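Local structure of tungsten-containing formylmethanofuran dehydrogenase 2 subunit C (Methanothermobacter wolfeii, 5T5I) at residues C[19-24]-C[65-70]; C[126-131]-C[152-157]; C[206-211]-C[255-260]. The protein is a subunit of the enzyme complex that forms and oxidises formylmethanofuran, and probably acts as a beta-helical structural component of it. All blocks are in the same frame, centred on the assembly; numbering follows the deposited sequence.

All three contacts reach the ladder of parallel strands that runs through the chain, but they sit at different points along it. Contact 1 is buried near the N-terminal end and is held across its two segments by van der Waals packing of apolar side chains, partly against backbone. There a loop and the start of helix 23-26 lie against strand 66-69. Contacts 2 and 3 each pair two parallel strands through backbone hydrogen bonds and are partly buried. Contact 2, near the middle, adds a histidine-carboxylate bond and a CH-pi contact. Contact 3 lies on the other side of the chain's centre from contact 1. It packs a tyrosine against aliphatic groups. The centres of contacts 1 and 3 are about 35 Å apart.

Contact 1: residues C[19-24]-C[65-70]; sequences PNIKPD and IKIIID
Ile67 presses the end of its side chain against the backbone joining Lys22 to Pro23. Its CD1 lies 3.5 Å from Lys22 C, and the same methyl is 3.6 Å from Pro23 N. It therefore meets the peptide link itself as well as the side chains. The torsions explain this reach. CG1 of Ile67 is anti to its own carbonyl carbon (chi1 -57°), and CD1 continues outward in an extended arm (chi2 170°).

Most of the other contacts join apolar side chains; Ile65 CD1 also rests against Pro23 O. The proline ring crosses the Ile67 arm at a slant, with Pro23 CD 4.0 Å from Ile67 CD1. Elsewhere on the ring, Pro23 CB touches Ile65 CG2, at 3.9 Å. Ile21 completes the row with one methyl. Its CG2 is 4.3 Å from Ile69 CD1 and slightly farther from Ile67 CD1. Ile65, just before the strand, and Ile67 and Ile69 within it all point toward the loop and helix start.

Polar bonds shape the loop from within. Ile21 is the centre of an inverse gamma turn, closed by a weak bond from Lys22 N to Asn20 O. Lys22 starts out away from the strand. Its NZ bonds to Pro19 O at 2.9 Å, from above the carbonyl plane, and also to Gln81 O. The backbone of Lys22 stands at the N-cap position of helix 23-26.

Neighbouring elements add to the packing. Pro23 also touches Ile88 and Ile69 touches Val90, both of strand 87-90. Ile21 packs on Leu6 of strand 3-8, and Ile67 on Phe26 of helix 23-26. The contact thus places the loop and short helix over strand 66-69, which itself lies between strands 3-8 and 87-90.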
# COMPACT_ATOMS: atom_id res chain seq x y z
N PRO C 19 28.47 13.20 -48.28
CA PRO C 19 28.65 11.78 -48.62
C PRO C 19 29.84 11.50 -49.54
O PRO C 19 30.34 10.37 -49.55
CB PRO C 19 27.31 11.41 -49.28
CG PRO C 19 26.82 12.71 -49.85
CD PRO C 19 27.18 13.71 -48.80
N ASN C 20 30.34 12.52 -50.27
CA ASN C 20 31.52 12.36 -51.13
C ASN C 20 32.84 12.30 -50.34
O ASN C 20 33.87 12.02 -50.95
CB ASN C 20 31.57 13.45 -52.21
CG ASN C 20 30.55 13.26 -53.31
OD1 ASN C 20 30.16 12.14 -53.63
ND2 ASN C 20 30.18 14.33 -53.99
N ILE C 21 32.82 12.52 -49.01
CA ILE C 21 34.03 12.34 -48.20
C ILE C 21 34.15 10.84 -47.93
O ILE C 21 33.58 10.32 -46.96
CB ILE C 21 34.08 13.18 -46.90
CG1 ILE C 21 34.09 14.68 -47.26
CG2 ILE C 21 35.37 12.83 -46.08
CD1 ILE C 21 33.94 15.64 -46.06
N LYS C 22 34.83 10.15 -48.82
CA LYS C 22 35.09 8.72 -48.69
C LYS C 22 36.24 8.30 -49.61
O LYS C 22 36.42 8.90 -50.67
CB LYS C 22 33.84 7.87 -48.97
CG LYS C 22 33.12 8.12 -50.28
CD LYS C 22 32.09 7.01 -50.52
CE LYS C 22 31.03 7.29 -51.56
NZ LYS C 22 29.82 7.95 -50.99
N PRO C 23 37.02 7.25 -49.24
CA PRO C 23 38.14 6.82 -50.10
C PRO C 23 37.76 6.50 -51.56
O PRO C 23 38.56 6.76 -52.47
CB PRO C 23 38.69 5.60 -49.36
CG PRO C 23 38.33 5.84 -47.93
CD PRO C 23 36.97 6.45 -48.00
N ASP C 24 36.52 5.99 -51.80
CA ASP C 24 36.03 5.66 -53.15
C ASP C 24 36.00 6.87 -54.10
O ASP C 24 36.28 6.73 -55.29
CB ASP C 24 34.64 5.02 -53.07
CG ASP C 24 34.61 3.75 -52.25
OD1 ASP C 24 34.63 3.85 -50.99
OD2 ASP C 24 34.63 2.65 -52.86
N ILE C 65 43.87 4.49 -49.45
CA ILE C 65 43.59 5.85 -48.98
C ILE C 65 43.15 5.86 -47.54
O ILE C 65 42.24 5.12 -47.15
CB ILE C 65 42.55 6.55 -49.89
CG1 ILE C 65 43.22 6.91 -51.23
CG2 ILE C 65 41.96 7.81 -49.21
CD1 ILE C 65 42.37 7.37 -52.28
N LYS C 66 43.76 6.77 -46.77
CA LYS C 66 43.43 7.05 -45.38
C LYS C 66 43.09 8.54 -45.31
O LYS C 66 43.97 9.38 -45.51
CB LYS C 66 44.62 6.72 -44.48
CG LYS C 66 44.33 6.85 -42.99
CD LYS C 66 45.64 6.90 -42.20
CE LYS C 66 45.49 6.47 -40.76
NZ LYS C 66 46.34 5.30 -40.44
N ILE C 67 41.81 8.88 -45.05
CA ILE C 67 41.39 10.27 -44.91
C ILE C 67 41.47 10.64 -43.44
O ILE C 67 40.85 9.98 -42.60
CB ILE C 67 39.96 10.53 -45.47
CG1 ILE C 67 39.86 10.11 -46.96
CG2 ILE C 67 39.59 12.03 -45.30
CD1 ILE C 67 38.43 10.10 -47.57
N ILE C 68 42.21 11.72 -43.11
CA ILE C 68 42.30 12.21 -41.74
C ILE C 68 41.59 13.55 -41.69
O ILE C 68 42.04 14.50 -42.35
CB ILE C 68 43.77 12.33 -41.25
CG1 ILE C 68 44.50 10.96 -41.36
CG2 ILE C 68 43.82 12.88 -39.80
CD1 ILE C 68 45.97 10.94 -40.90
N ILE C 69 40.51 13.65 -40.90
CA ILE C 69 39.81 14.92 -40.71
C ILE C 69 40.43 15.46 -39.43
O ILE C 69 40.14 14.94 -38.34
CB ILE C 69 38.28 14.79 -40.64
CG1 ILE C 69 37.76 14.12 -41.93
CG2 ILE C 69 37.64 16.18 -40.41
CD1 ILE C 69 36.27 14.02 -42.08
N ASP C 70 41.36 16.41 -39.56
CA ASP C 70 42.12 16.93 -38.43
C ASP C 70 41.39 18.05 -37.71
O ASP C 70 41.86 19.18 -37.66
CB ASP C 70 43.53 17.37 -38.88
CG ASP C 70 44.51 17.59 -37.74
OD1 ASP C 70 44.36 16.94 -36.69
OD2 ASP C 70 45.42 18.43 -37.90

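Contact 2: residues C[126-131]-C[152-157]; sequences IEILGD and ITVHGN
Glu127 reaches His155 because its CG is anti to the backbone N (chi1 -171°) and the chain runs extended beyond it. The His155 ring swings to meet it, with CG anti to the carbonyl carbon (chi1 -69°). His155 NE2 donates to Glu127 OE2 at 2.8 Å, on the anti side of OE2 and somewhat out of the carboxylate plane. The two planes are 43° apart, so the groups are not coplanar. The other oxygen, OE1, forms a salt bridge with Lys106, so each carboxylate oxygen has a partner. Leu129 CD2 covers one ring face in a CH-pi contact, 4.0 Å from the His155 ring centroid. An alanine in place of His155 would probably leave Glu127 OE2 without this donor and the Leu129 methyl without its ring.

Backbone bonds zip the strands in parallel register: Thr153 N to Ile126 O, Ile128 N to Thr153 O, and His155 N to Ile128 O. A water bridges Ile126 O and Thr153 OG1. Beyond the strands, Gly156 N meets Gly130 O at 2.9 Å, and Asp131 OD1 accepts from Asn157 N at 2.9 Å. A CB on Gly156 would collide with both acceptors.

Such in-register rungs, with turns stacked as well as strands, characterise a parallel beta-helix. The chain between these two rungs carries the calcium site of Ser139, Tyr140 and Asp143.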
# COMPACT_ATOMS: atom_id res chain seq x y z
N ILE C 126 33.07 0.39 -37.81
CA ILE C 126 32.89 1.74 -37.30
C ILE C 126 33.28 1.68 -35.83
O ILE C 126 32.81 0.80 -35.11
CB ILE C 126 31.43 2.27 -37.44
CG1 ILE C 126 31.05 2.38 -38.94
CG2 ILE C 126 31.26 3.64 -36.73
CD1 ILE C 126 29.58 2.65 -39.20
N GLU C 127 34.13 2.61 -35.39
CA GLU C 127 34.56 2.69 -33.99
C GLU C 127 34.37 4.13 -33.52
O GLU C 127 34.94 5.03 -34.11
CB GLU C 127 36.02 2.23 -33.83
CG GLU C 127 36.43 2.10 -32.38
CD GLU C 127 37.66 1.26 -32.14
OE1 GLU C 127 38.55 1.21 -33.02
OE2 GLU C 127 37.75 0.65 -31.05
N ILE C 128 33.51 4.34 -32.50
CA ILE C 128 33.21 5.67 -31.96
C ILE C 128 33.78 5.69 -30.54
O ILE C 128 33.33 4.91 -29.71
CB ILE C 128 31.69 5.96 -32.01
CG1 ILE C 128 31.20 6.01 -33.49
CG2 ILE C 128 31.33 7.28 -31.30
CD1 ILE C 128 29.74 5.68 -33.68
N LEU C 129 34.79 6.53 -30.28
CA LEU C 129 35.43 6.58 -28.96
C LEU C 129 34.61 7.35 -27.91
O LEU C 129 34.78 7.10 -26.71
CB LEU C 129 36.88 7.09 -29.03
CG LEU C 129 37.81 6.43 -30.06
CD1 LEU C 129 39.23 6.97 -29.95
CD2 LEU C 129 37.85 4.91 -29.90
N GLY C 130 33.72 8.24 -28.36
CA GLY C 130 32.80 8.97 -27.50
C GLY C 130 31.44 8.30 -27.42
O GLY C 130 31.35 7.06 -27.48
N ASP C 131 30.39 9.11 -27.32
CA ASP C 131 29.00 8.64 -27.26
C ASP C 131 28.37 8.62 -28.67
O ASP C 131 28.84 9.31 -29.57
CB ASP C 131 28.15 9.58 -26.37
CG ASP C 131 28.61 9.73 -24.94
OD1 ASP C 131 29.11 8.72 -24.37
OD2 ASP C 131 28.43 10.82 -24.37
N ILE C 152 30.02 -2.45 -35.30
CA ILE C 152 29.99 -1.08 -34.77
C ILE C 152 30.35 -1.19 -33.30
O ILE C 152 29.71 -1.95 -32.58
CB ILE C 152 28.60 -0.39 -34.95
CG1 ILE C 152 28.15 -0.44 -36.42
CG2 ILE C 152 28.67 1.07 -34.42
CD1 ILE C 152 26.70 -0.11 -36.64
N THR C 153 31.34 -0.42 -32.85
CA THR C 153 31.76 -0.36 -31.45
C THR C 153 31.66 1.10 -30.97
O THR C 153 32.24 1.98 -31.59
CB THR C 153 33.18 -0.90 -31.24
OG1 THR C 153 33.28 -2.19 -31.82
CG2 THR C 153 33.55 -0.99 -29.75
N VAL C 154 30.90 1.34 -29.90
CA VAL C 154 30.75 2.67 -29.28
C VAL C 154 31.37 2.54 -27.89
O VAL C 154 30.88 1.74 -27.09
CB VAL C 154 29.25 3.09 -29.20
CG1 VAL C 154 29.08 4.42 -28.47
CG2 VAL C 154 28.63 3.17 -30.59
N HIS C 155 32.43 3.31 -27.59
CA HIS C 155 33.13 3.22 -26.30
C HIS C 155 32.38 3.93 -25.17
O HIS C 155 32.53 3.54 -24.01
CB HIS C 155 34.58 3.70 -26.40
CG HIS C 155 35.45 2.79 -27.20
ND1 HIS C 155 36.55 2.19 -26.65
CD2 HIS C 155 35.31 2.36 -28.48
CE1 HIS C 155 37.09 1.46 -27.62
NE2 HIS C 155 36.36 1.50 -28.72
N GLY C 156 31.57 4.93 -25.51
CA GLY C 156 30.75 5.65 -24.55
C GLY C 156 29.35 5.08 -24.49
O GLY C 156 29.15 3.87 -24.68
N ASN C 157 28.36 5.94 -24.29
CA ASN C 157 26.93 5.58 -24.24
C ASN C 157 26.24 5.77 -25.57
O ASN C 157 26.75 6.49 -26.44
CB ASN C 157 26.21 6.46 -23.20
CG ASN C 157 26.83 6.38 -21.83
OD1 ASN C 157 27.20 5.30 -21.35
ND2 ASN C 157 27.00 7.51 -21.17
O HOH W 1 34.01 -1.74 -34.37

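Contact 3: residues C[206-211]-C[255-260]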
# COMPACT_ATOMS: atom_id res chain seq x y z
N GLY C 206 14.43 -12.80 -33.68
CA GLY C 206 15.66 -13.59 -33.70
C GLY C 206 16.86 -12.75 -33.32
O GLY C 206 16.72 -11.56 -33.01
N GLY C 207 18.03 -13.37 -33.35
CA GLY C 207 19.27 -12.72 -32.94
C GLY C 207 19.49 -12.85 -31.45
O GLY C 207 18.67 -13.45 -30.73
N THR C 208 20.60 -12.27 -30.97
CA THR C 208 20.98 -12.34 -29.56
C THR C 208 21.35 -10.95 -28.99
O THR C 208 22.07 -10.20 -29.62
CB THR C 208 22.17 -13.30 -29.36
OG1 THR C 208 21.91 -14.54 -30.00
CG2 THR C 208 22.48 -13.56 -27.90
N ILE C 209 20.87 -10.67 -27.77
CA ILE C 209 21.19 -9.45 -27.04
C ILE C 209 21.86 -9.89 -25.71
O ILE C 209 21.28 -10.72 -24.99
CB ILE C 209 19.94 -8.57 -26.76
CG1 ILE C 209 19.27 -8.16 -28.09
CG2 ILE C 209 20.35 -7.34 -25.94
CD1 ILE C 209 17.91 -7.55 -27.94
N VAL C 210 23.03 -9.34 -25.38
CA VAL C 210 23.73 -9.63 -24.12
C VAL C 210 23.83 -8.33 -23.32
O VAL C 210 24.37 -7.35 -23.83
CB VAL C 210 25.14 -10.25 -24.30
CG1 VAL C 210 25.81 -10.52 -22.94
CG2 VAL C 210 25.08 -11.53 -25.14
N VAL C 211 23.32 -8.32 -22.08
CA VAL C 211 23.42 -7.17 -21.17
C VAL C 211 24.29 -7.58 -19.97
O VAL C 211 23.89 -8.46 -19.20
CB VAL C 211 22.04 -6.64 -20.72
CG1 VAL C 211 22.18 -5.38 -19.87
CG2 VAL C 211 21.13 -6.38 -21.94
N LYS C 255 12.19 -16.40 -31.90
CA LYS C 255 13.33 -17.21 -31.45
C LYS C 255 14.49 -16.35 -30.92
O LYS C 255 15.61 -16.85 -30.81
CB LYS C 255 13.84 -18.08 -32.61
CG LYS C 255 12.84 -19.06 -33.19
CD LYS C 255 12.47 -20.16 -32.20
CE LYS C 255 11.82 -21.34 -32.90
NZ LYS C 255 11.33 -22.35 -31.93
N GLY C 256 14.24 -15.10 -30.57
CA GLY C 256 15.29 -14.23 -30.06
C GLY C 256 15.74 -14.62 -28.67
O GLY C 256 14.97 -15.23 -27.93
N ILE C 257 17.00 -14.32 -28.32
CA ILE C 257 17.56 -14.65 -27.00
C ILE C 257 18.09 -13.38 -26.33
O ILE C 257 18.81 -12.60 -26.97
CB ILE C 257 18.68 -15.74 -27.10
CG1 ILE C 257 18.14 -17.09 -27.62
CG2 ILE C 257 19.41 -15.94 -25.77
CD1 ILE C 257 17.13 -17.83 -26.68
N VAL C 258 17.74 -13.18 -25.05
CA VAL C 258 18.28 -12.10 -24.23
C VAL C 258 19.05 -12.75 -23.06
O VAL C 258 18.46 -13.54 -22.31
CB VAL C 258 17.20 -11.11 -23.72
CG1 VAL C 258 17.79 -10.10 -22.73
CG2 VAL C 258 16.53 -10.37 -24.88
N TYR C 259 20.34 -12.41 -22.91
CA TYR C 259 21.18 -12.85 -21.79
C TYR C 259 21.37 -11.63 -20.87
O TYR C 259 21.69 -10.55 -21.36
CB TYR C 259 22.57 -13.35 -22.25
CG TYR C 259 22.55 -14.71 -22.91
CD1 TYR C 259 22.39 -15.87 -22.16
CD2 TYR C 259 22.79 -14.85 -24.27
CE1 TYR C 259 22.43 -17.13 -22.76
CE2 TYR C 259 22.89 -16.11 -24.87
CZ TYR C 259 22.68 -17.25 -24.11
OH TYR C 259 22.77 -18.48 -24.72
N ALA C 260 21.15 -11.78 -19.57
CA ALA C 260 21.31 -10.69 -18.61
C ALA C 260 22.14 -11.19 -17.41
O ALA C 260 21.76 -12.20 -16.79
CB ALA C 260 19.96 -10.17 -18.16
O HOH W 2 18.26 -16.30 -31.43
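Lys255 comes near Gly206 through its backbone, while the end of its side chain leads away. Its carbonyl O shares a water with Gly207 O, and the water donates to both.

Gly256 follows, opening strand 256-261 beside strand 208-211, with its CA only 3.7 Å from Gly206 CA. Neither residue has a side chain. Gly207 also has a backbone shape at which a CB would jam against the preceding carbonyl.

Ile257 bonds through both its N and its O. Its N donates to Gly207 O at 3.1 Å, and its O accepts from Ile209 N at 2.9 Å. Its CG2 lies over one face of the Tyr259 ring.

Val258 points to the face that carries Ile209, Val211 and Ala260, where its CG2 is 4.3 Å from Ile209 CB.

Tyr259 makes the largest single share of the contact. Its N binds Ile209 O at 2.8 Å, and its O receives Val211 N at 2.9 Å. CG is anti to the carbonyl carbon (chi1 -74°), which brings the ring across Thr208 and Val210 at a slant. Thr208 CG2 comes to the ring edge, 3.9 Å from Tyr259 CD2, and Val210 CG2 approaches the same carbon obliquely. The hydroxyl bonds to Glu228, while Phe242 and Val233 also touch the side chain.

Ala260 ends the walk, its CA 3.5 Å from Val211 O in a CA-H...O contact.

The chemistry is that of a regular parallel ladder. Main-chain hydrogen bonds set the register, while apolar groups and a tyrosine bonded to Glu228 fill the faces.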